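Putative alpha-ketoglutarate-dependent taurine dioxygenase (Burkholderia xenovorans, PDB 5HSX) probably acts as an iron- and 2-oxoglutarate-dependent dioxygenase of the TfdA family, a putative taurine dioxygenase whose substrate is not established here. Local coordinates at residues 45-50 with 76-81; 70-75 with 135-140. One frame throughout, in Å; residues are numbered along the deposited sequence.

Contact 1. Residues 45-50 with 76-81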
ATOM      1  N   ARG B  45      33.972  -0.484   4.976  1.00 41.52           N
ATOM      2  CA  ARG B  45      33.059   0.026   5.994  1.00 43.18           C
ATOM      3  C   ARG B  45      31.720   0.419   5.387  1.00 41.29           C
ATOM      4  O   ARG B  45      30.668   0.176   5.989  1.00 44.02           O
ATOM      5  CB  ARG B  45      33.680   1.217   6.722  1.00 43.45           C
ATOM      6  N   GLN B  46      31.736   1.031   4.198  1.00 37.40           N
ATOM      7  CA  GLN B  46      30.485   1.374   3.528  1.00 35.87           C
ATOM      8  C   GLN B  46      29.682   0.128   3.184  1.00 34.65           C
ATOM      9  O   GLN B  46      28.460   0.098   3.363  1.00 32.85           O
ATOM     10  CB  GLN B  46      30.758   2.170   2.255  1.00 39.02           C
ATOM     11  CG  GLN B  46      31.242   3.580   2.457  1.00 50.34           C
ATOM     12  CD  GLN B  46      31.559   4.247   1.130  1.00 57.44           C
ATOM     13  OE1 GLN B  46      32.583   3.956   0.502  1.00 58.24           O
ATOM     14  NE2 GLN B  46      30.673   5.131   0.686  1.00 55.17           N
ATOM     15  N   ILE B  47      30.352  -0.900   2.657  1.00 35.16           N
ATOM     16  CA  ILE B  47      29.673  -2.150   2.329  1.00 32.16           C
ATOM     17  C   ILE B  47      29.044  -2.759   3.575  1.00 38.46           C
ATOM     18  O   ILE B  47      27.897  -3.220   3.546  1.00 36.13           O
ATOM     19  CB  ILE B  47      30.656  -3.127   1.657  1.00 35.98           C
ATOM     20  CG1 ILE B  47      31.118  -2.579   0.304  1.00 34.10           C
ATOM     21  CG2 ILE B  47      30.010  -4.494   1.498  1.00 35.84           C
ATOM     22  CD1 ILE B  47      32.360  -3.263  -0.251  1.00 35.52           C
ATOM     23  N   ALA B  48      29.783  -2.778   4.690  1.00 35.16           N
ATOM     24  CA  ALA B  48      29.236  -3.362   5.908  1.00 28.97           C
ATOM     25  C   ALA B  48      28.053  -2.549   6.422  1.00 31.78           C
ATOM     26  O   ALA B  48      27.085  -3.112   6.944  1.00 31.16           O
ATOM     27  CB  ALA B  48      30.321  -3.473   6.978  1.00 34.51           C
ATOM     28  N   GLU B  49      28.113  -1.221   6.286  1.00 31.87           N
ATOM     29  CA  GLU B  49      27.009  -0.389   6.763  1.00 35.19           C
ATOM     30  C   GLU B  49      25.761  -0.593   5.922  1.00 34.01           C
ATOM     31  O   GLU B  49      24.649  -0.645   6.461  1.00 29.78           O
ATOM     32  CB  GLU B  49      27.406   1.086   6.759  1.00 34.93           C
ATOM     33  CG  GLU B  49      28.398   1.442   7.850  1.00 37.51           C
ATOM     34  CD  GLU B  49      28.911   2.865   7.735  1.00 47.68           C
ATOM     35  OE1 GLU B  49      29.415   3.398   8.747  1.00 57.26           O
ATOM     36  OE2 GLU B  49      28.819   3.447   6.637  1.00 49.07           O
ATOM     37  N   ILE B  50      25.924  -0.678   4.597  1.00 27.03           N
ATOM     38  CA  ILE B  50      24.782  -0.947   3.725  1.00 27.18           C
ATOM     39  C   ILE B  50      24.185  -2.310   4.047  1.00 28.02           C
ATOM     40  O   ILE B  50      22.959  -2.463   4.147  1.00 23.35           O
ATOM     41  CB  ILE B  50      25.207  -0.848   2.248  1.00 28.07           C
ATOM     42  CG1 ILE B  50      25.594   0.592   1.905  1.00 29.90           C
ATOM     43  CG2 ILE B  50      24.101  -1.350   1.324  1.00 23.26           C
ATOM     44  CD1 ILE B  50      26.204   0.745   0.522  1.00 31.18           C
ATOM     45  N   SER B  76      26.760  -4.949  -7.058  1.00 25.61           N
ATOM     46  CA  SER B  76      26.125  -6.152  -6.535  1.00 22.55           C
ATOM     47  C   SER B  76      27.151  -7.149  -6.013  1.00 23.05           C
ATOM     48  O   SER B  76      26.919  -7.800  -4.986  1.00 26.39           O
ATOM     49  CB  SER B  76      25.277  -6.793  -7.627  1.00 27.97           C
ATOM     50  OG  SER B  76      24.400  -5.844  -8.190  1.00 25.95           O
ATOM     51  N   ALA B  77      28.282  -7.290  -6.706  1.00 24.07           N
ATOM     52  CA  ALA B  77      29.259  -8.314  -6.337  1.00 25.39           C
ATOM     53  C   ALA B  77      29.912  -8.040  -4.993  1.00 31.62           C
ATOM     54  O   ALA B  77      30.557  -8.935  -4.433  1.00 31.96           O
ATOM     55  CB  ALA B  77      30.340  -8.437  -7.415  1.00 31.83           C
ATOM     56  N   GLN B  78      29.767  -6.825  -4.466  1.00 29.82           N
ATOM     57  CA  GLN B  78      30.290  -6.520  -3.141  1.00 33.43           C
ATOM     58  C   GLN B  78      29.471  -7.168  -2.034  1.00 34.18           C
ATOM     59  O   GLN B  78      29.913  -7.177  -0.880  1.00 31.08           O
ATOM     60  CB  GLN B  78      30.344  -5.002  -2.943  1.00 29.87           C
ATOM     61  CG  GLN B  78      31.272  -4.307  -3.934  1.00 35.19           C
ATOM     62  CD  GLN B  78      31.175  -2.789  -3.889  1.00 43.77           C
ATOM     63  OE1 GLN B  78      32.192  -2.093  -3.890  1.00 45.37           O
ATOM     64  NE2 GLN B  78      29.950  -2.269  -3.871  1.00 44.33           N
ATOM     65  N   PHE B  79      28.299  -7.719  -2.357  1.00 27.68           N
ATOM     66  CA  PHE B  79      27.429  -8.310  -1.357  1.00 26.76           C
ATOM     67  C   PHE B  79      27.192  -9.801  -1.550  1.00 29.91           C
ATOM     68  O   PHE B  79      26.619 -10.432  -0.655  1.00 30.85           O
ATOM     69  CB  PHE B  79      26.083  -7.560  -1.327  1.00 25.53           C
ATOM     70  CG  PHE B  79      26.232  -6.092  -1.032  1.00 26.23           C
ATOM     71  CD1 PHE B  79      26.238  -5.630   0.276  1.00 24.83           C
ATOM     72  CD2 PHE B  79      26.415  -5.177  -2.062  1.00 26.35           C
ATOM     73  CE1 PHE B  79      26.398  -4.277   0.551  1.00 26.62           C
ATOM     74  CE2 PHE B  79      26.573  -3.825  -1.795  1.00 26.59           C
ATOM     75  CZ  PHE B  79      26.567  -3.373  -0.487  1.00 28.44           C
ATOM     76  N   GLY B  80      27.636 -10.389  -2.655  1.00 28.20           N
ATOM     77  CA  GLY B  80      27.426 -11.808  -2.858  1.00 30.81           C
ATOM     78  C   GLY B  80      27.790 -12.220  -4.270  1.00 28.82           C
ATOM     79  O   GLY B  80      28.401 -11.459  -5.021  1.00 30.65           O
ATOM     80  N   GLU B  81      27.416 -13.457  -4.600  1.00 27.03           N
ATOM     81  CA  GLU B  81      27.640 -14.023  -5.927  1.00 31.10           C
ATOM     82  C   GLU B  81      26.438 -13.725  -6.815  1.00 25.49           C
ATOM     83  O   GLU B  81      25.292 -13.954  -6.414  1.00 25.64           O
ATOM     84  CB  GLU B  81      27.853 -15.536  -5.854  1.00 30.28           C
ATOM     85  CG  GLU B  81      29.203 -15.967  -5.376  1.00 41.88           C
ATOM     86  CD  GLU B  81      30.271 -15.616  -6.380  1.00 42.12           C
ATOM     87  OE1 GLU B  81      30.917 -14.563  -6.205  1.00 41.49           O
ATOM     88  OE2 GLU B  81      30.437 -16.378  -7.356  1.00 35.67           O
TER
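The amide oxygen OE1 of Gln78 accepts a hydrogen bond from the backbone N of Leu42, just ahead of the helix that carries Ile47, while NE2 of Gln78 turns back to the carbonyl O of Phe75 in a weak hydrogen bond. The Ile47 CD1 methyl lies 3.8 Å from Gln78 OE1, and the two bonds, one of them weak, probably help hold the extended side chain across Ile47. The two side chains meet at about a right angle. Ile47 CD1 rests on the aliphatic part of Gln78, 3.8 Å from its CB, while CG2, the other branch, reaches 3.6 Å from the Gln78 backbone O. With CG2 of Ile47 anti to the backbone N, the two branches fork over residues 78 and 79 together.

No hydrogen bond joins the two segments directly, and the rest is van der Waals packing, mostly between apolar groups. Helix 44-57 is the connection of a beta-alpha-beta crossover between the parallel neighbours 31-34 and 59-62, within the cupin-type beta core expected of TfdA dioxygenases. Phe79, on the turn following helix 69-77, pushes its ring between this helix and the sheet, where it meets Phe265 edge-to-face.

The far rim of the ring does the touching. Phe79 CE1 lies 3.7 Å from Ile47 CG2 and 3.5 Å from the Ile47 carbonyl O; CZ comes within 3.7 Å of Ile50 CG2, one helical turn further on. Setting CG beside the backbone N (chi1 -58°) swings the ring of Phe79 toward the helix although its CB does not point straight there. The backbone O of Phe79 accepts a hydrogen bond from Arg51 NH1, a polar link from the same helix to the same turn.

Contact 2. Residues 70-75 with 135-140. With EDO (1,2-ethanediol), chain S.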
ATOM      1  N   GLU B  70      27.753  -2.494 -16.102  1.00 31.85           N
ATOM      2  CA  GLU B  70      28.977  -2.887 -15.409  1.00 34.04           C
ATOM      3  C   GLU B  70      29.006  -2.357 -13.983  1.00 33.71           C
ATOM      4  O   GLU B  70      29.406  -3.073 -13.057  1.00 32.04           O
ATOM      5  CB  GLU B  70      30.209  -2.403 -16.176  1.00 41.99           C
ATOM      6  CG  GLU B  70      30.496  -3.167 -17.457  1.00 56.80           C
ATOM      7  CD  GLU B  70      29.717  -2.640 -18.654  1.00 69.43           C
ATOM      8  OE1 GLU B  70      28.764  -1.848 -18.463  1.00 67.67           O
ATOM      9  OE2 GLU B  70      30.070  -3.015 -19.792  1.00 74.52           O
ATOM     10  N   GLN B  71      28.594  -1.102 -13.783  1.00 35.01           N
ATOM     11  CA  GLN B  71      28.592  -0.546 -12.434  1.00 35.90           C
ATOM     12  C   GLN B  71      27.553  -1.231 -11.559  1.00 30.96           C
ATOM     13  O   GLN B  71      27.791  -1.465 -10.370  1.00 29.48           O
ATOM     14  CB  GLN B  71      28.353   0.963 -12.489  1.00 31.73           C
ATOM     15  CG  GLN B  71      29.558   1.741 -13.012  1.00 36.14           C
ATOM     16  CD  GLN B  71      29.189   3.130 -13.519  1.00 39.95           C
ATOM     17  OE1 GLN B  71      28.016   3.430 -13.757  1.00 36.28           O
ATOM     18  NE2 GLN B  71      30.197   3.981 -13.690  1.00 38.90           N
ATOM     19  N   HIS B  72      26.398  -1.568 -12.138  1.00 26.57           N
ATOM     20  CA  HIS B  72      25.363  -2.295 -11.408  1.00 28.67           C
ATOM     21  C   HIS B  72      25.880  -3.658 -10.952  1.00 28.00           C
ATOM     22  O   HIS B  72      25.694  -4.057  -9.794  1.00 27.70           O
ATOM     23  CB  HIS B  72      24.130  -2.419 -12.317  1.00 28.32           C
ATOM     24  CG  HIS B  72      22.926  -3.039 -11.676  1.00 26.12           C
ATOM     25  ND1 HIS B  72      21.706  -3.102 -12.323  1.00 26.44           N
ATOM     26  CD2 HIS B  72      22.740  -3.622 -10.468  1.00 24.46           C
ATOM     27  CE1 HIS B  72      20.824  -3.696 -11.539  1.00 26.55           C
ATOM     28  NE2 HIS B  72      21.426  -4.023 -10.409  1.00 25.32           N
ATOM     29  N   VAL B  73      26.549  -4.385 -11.848  1.00 27.28           N
ATOM     30  CA  VAL B  73      27.110  -5.681 -11.476  1.00 28.53           C
ATOM     31  C   VAL B  73      28.202  -5.507 -10.430  1.00 30.82           C
ATOM     32  O   VAL B  73      28.268  -6.262  -9.449  1.00 28.48           O
ATOM     33  CB  VAL B  73      27.632  -6.420 -12.726  1.00 28.03           C
ATOM     34  CG1 VAL B  73      28.479  -7.636 -12.328  1.00 30.63           C
ATOM     35  CG2 VAL B  73      26.463  -6.838 -13.613  1.00 27.19           C
ATOM     36  N   ALA B  74      29.073  -4.509 -10.615  1.00 30.49           N
ATOM     37  CA  ALA B  74      30.170  -4.301  -9.672  1.00 32.16           C
ATOM     38  C   ALA B  74      29.651  -3.972  -8.278  1.00 32.18           C
ATOM     39  O   ALA B  74      30.187  -4.462  -7.275  1.00 32.86           O
ATOM     40  CB  ALA B  74      31.100  -3.197 -10.174  1.00 34.94           C
ATOM     41  N   PHE B  75      28.606  -3.144  -8.192  1.00 28.02           N
ATOM     42  CA  PHE B  75      28.008  -2.868  -6.892  1.00 29.40           C
ATOM     43  C   PHE B  75      27.463  -4.139  -6.263  1.00 31.90           C
ATOM     44  O   PHE B  75      27.673  -4.392  -5.071  1.00 30.85           O
ATOM     45  CB  PHE B  75      26.890  -1.834  -7.024  1.00 29.75           C
ATOM     46  CG  PHE B  75      26.055  -1.675  -5.774  1.00 31.23           C
ATOM     47  CD1 PHE B  75      26.527  -0.938  -4.697  1.00 34.38           C
ATOM     48  CD2 PHE B  75      24.798  -2.255  -5.678  1.00 33.76           C
ATOM     49  CE1 PHE B  75      25.760  -0.783  -3.545  1.00 29.18           C
ATOM     50  CE2 PHE B  75      24.026  -2.108  -4.522  1.00 32.30           C
ATOM     51  CZ  PHE B  75      24.516  -1.369  -3.458  1.00 27.97           C
ATOM     52  N   ALA B 135      18.895 -12.052  -2.317  1.00 21.67           N
ATOM     53  CA  ALA B 135      18.665 -10.622  -2.478  1.00 21.69           C
ATOM     54  C   ALA B 135      18.564 -10.292  -3.953  1.00 21.66           C
ATOM     55  O   ALA B 135      19.059 -11.029  -4.812  1.00 24.99           O
ATOM     56  CB  ALA B 135      19.790  -9.788  -1.850  1.00 23.87           C
ATOM     57  N   SER B 136      17.946  -9.150  -4.235  1.00 19.10           N
ATOM     58  CA  SER B 136      17.935  -8.612  -5.586  1.00 26.37           C
ATOM     59  C   SER B 136      18.231  -7.121  -5.526  1.00 23.99           C
ATOM     60  O   SER B 136      17.925  -6.450  -4.535  1.00 23.43           O
ATOM     61  CB  SER B 136      16.588  -8.859  -6.284  1.00 35.51           C
ATOM     62  OG  SER B 136      16.036 -10.118  -5.920  1.00 42.23           O
ATOM     63  N   ILE B 137      18.818  -6.610  -6.605  1.00 22.17           N
ATOM     64  CA  ILE B 137      19.140  -5.196  -6.745  1.00 23.29           C
ATOM     65  C   ILE B 137      18.536  -4.725  -8.058  1.00 24.12           C
ATOM     66  O   ILE B 137      18.993  -5.127  -9.137  1.00 24.67           O
ATOM     67  CB  ILE B 137      20.654  -4.945  -6.712  1.00 21.32           C
ATOM     68  CG1 ILE B 137      21.220  -5.407  -5.368  1.00 24.88           C
ATOM     69  CG2 ILE B 137      20.953  -3.463  -6.977  1.00 23.95           C
ATOM     70  CD1 ILE B 137      22.692  -5.586  -5.357  1.00 30.16           C
ATOM     71  N   LEU B 138      17.520  -3.871  -7.972  1.00 22.82           N
ATOM     72  CA  LEU B 138      16.737  -3.429  -9.120  1.00 20.59           C
ATOM     73  C   LEU B 138      16.965  -1.936  -9.324  1.00 23.81           C
ATOM     74  O   LEU B 138      16.744  -1.151  -8.397  1.00 23.10           O
ATOM     75  CB  LEU B 138      15.256  -3.718  -8.870  1.00 21.29           C
ATOM     76  CG  LEU B 138      14.217  -3.291  -9.900  1.00 23.91           C
ATOM     77  CD1 LEU B 138      14.436  -4.014 -11.216  1.00 23.50           C
ATOM     78  CD2 LEU B 138      12.822  -3.580  -9.323  1.00 24.29           C
ATOM     79  N   ARG B 139      17.394  -1.538 -10.527  1.00 22.08           N
ATOM     80  CA  ARG B 139      17.644  -0.130 -10.818  1.00 24.83           C
ATOM     81  C   ARG B 139      16.712   0.377 -11.917  1.00 27.59           C
ATOM     82  O   ARG B 139      16.417  -0.337 -12.882  1.00 25.89           O
ATOM     83  CB  ARG B 139      19.122   0.111 -11.198  1.00 23.66           C
ATOM     84  CG  ARG B 139      19.507  -0.128 -12.665  1.00 28.23           C
ATOM     85  CD  ARG B 139      21.010   0.085 -12.867  1.00 28.70           C
ATOM     86  NE  ARG B 139      21.332   0.467 -14.237  1.00 33.27           N
ATOM     87  CZ  ARG B 139      21.676  -0.383 -15.201  1.00 32.95           C
ATOM     88  NH1 ARG B 139      21.759  -1.684 -14.949  1.00 31.62           N
ATOM     89  NH2 ARG B 139      21.941   0.071 -16.423  1.00 31.68           N
ATOM     90  N   GLY B 140      16.242   1.613 -11.763  1.00 25.64           N
ATOM     91  CA  GLY B 140      15.319   2.215 -12.708  1.00 22.20           C
ATOM     92  C   GLY B 140      16.026   3.155 -13.663  1.00 27.51           C
ATOM     93  O   GLY B 140      16.668   4.118 -13.240  1.00 29.73           O
TER
HETATM   94  C1  EDO S 407      25.443   0.330 -19.781  1.00 60.44           C
HETATM   95  O1  EDO S 407      26.349  -0.691 -20.221  1.00 68.45           O
HETATM   96  C2  EDO S 407      24.013  -0.060 -20.129  1.00 62.30           C
HETATM   97  O2  EDO S 407      23.090   0.665 -19.310  1.00 60.33           O
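A buried helix-on-sheet contact with a polar centre joins helix 69-77 to strand 135-140, an inner strand of the mixed sheet in the beta core. The short axes run nearly antiparallel, at 154° and 10.1 Å apart at their closest, and the imidazole of His72 fills much of the interval. Both ring nitrogens are used, each along the ring plane. NE2 donates to the backbone O of Ile137 over 3.0 Å, a bent bond (135° at the hydrogen) that arrives well above the carbonyl plane. ND1 instead accepts from Arg139 NH1, also at 3.0 Å but straighter, with an angle of 161°. This pairing is consistent with a neutral ring carrying its proton on NE2, and two bonds at different corners should fix its rotation.

Ring and guanidinium stand almost perpendicular, yet NH1 lies close to the ring plane and ND1 close to the guanidinium plane; NH1 also bonds His69 ND1. Extended from CG to NE, the Arg139 chain runs past the ring, its CD 3.3 Å from His72 ND1. The branches of Ile137 fill in: CG2 comes to 3.5 Å from His72 NE2, and CD1 makes the apolar contact, 3.8 Å from Phe75 CE2. Beyond the guanidinium a 1,2-ethanediol molecule, probably from the crystallisation liquor, bonds Glu70 OE1 through its O1.

Strands 263-267 and 287-293 flank the strand on its two edges; Ile137 touches Phe265 on one and Thr291 on the other, while the Phe75 ring meets that of Phe79, on the turn that follows helix 69-77.

In the fold
From the N terminus the chain passes through helix 44-57, then strand 59-62, and enters helix 69-77; contact 1 closes this first loop, of 25 residues, where the latter helix gives way to a turn. Contact 2 uses the preceding turns of the same helix and closes a longer loop of 59 residues, which includes His123 and Asp125 of the sodium site, at strand 135-140. Because segment 70-75 precedes 76-81, the two loops cross rather than nest. Helix 69-77 and the turn after it thus tie the crossover helix to the inner part of the mixed sheet. The contacts also touch directly, with Ser76 OG 3.3 Å from Ile137 CD1.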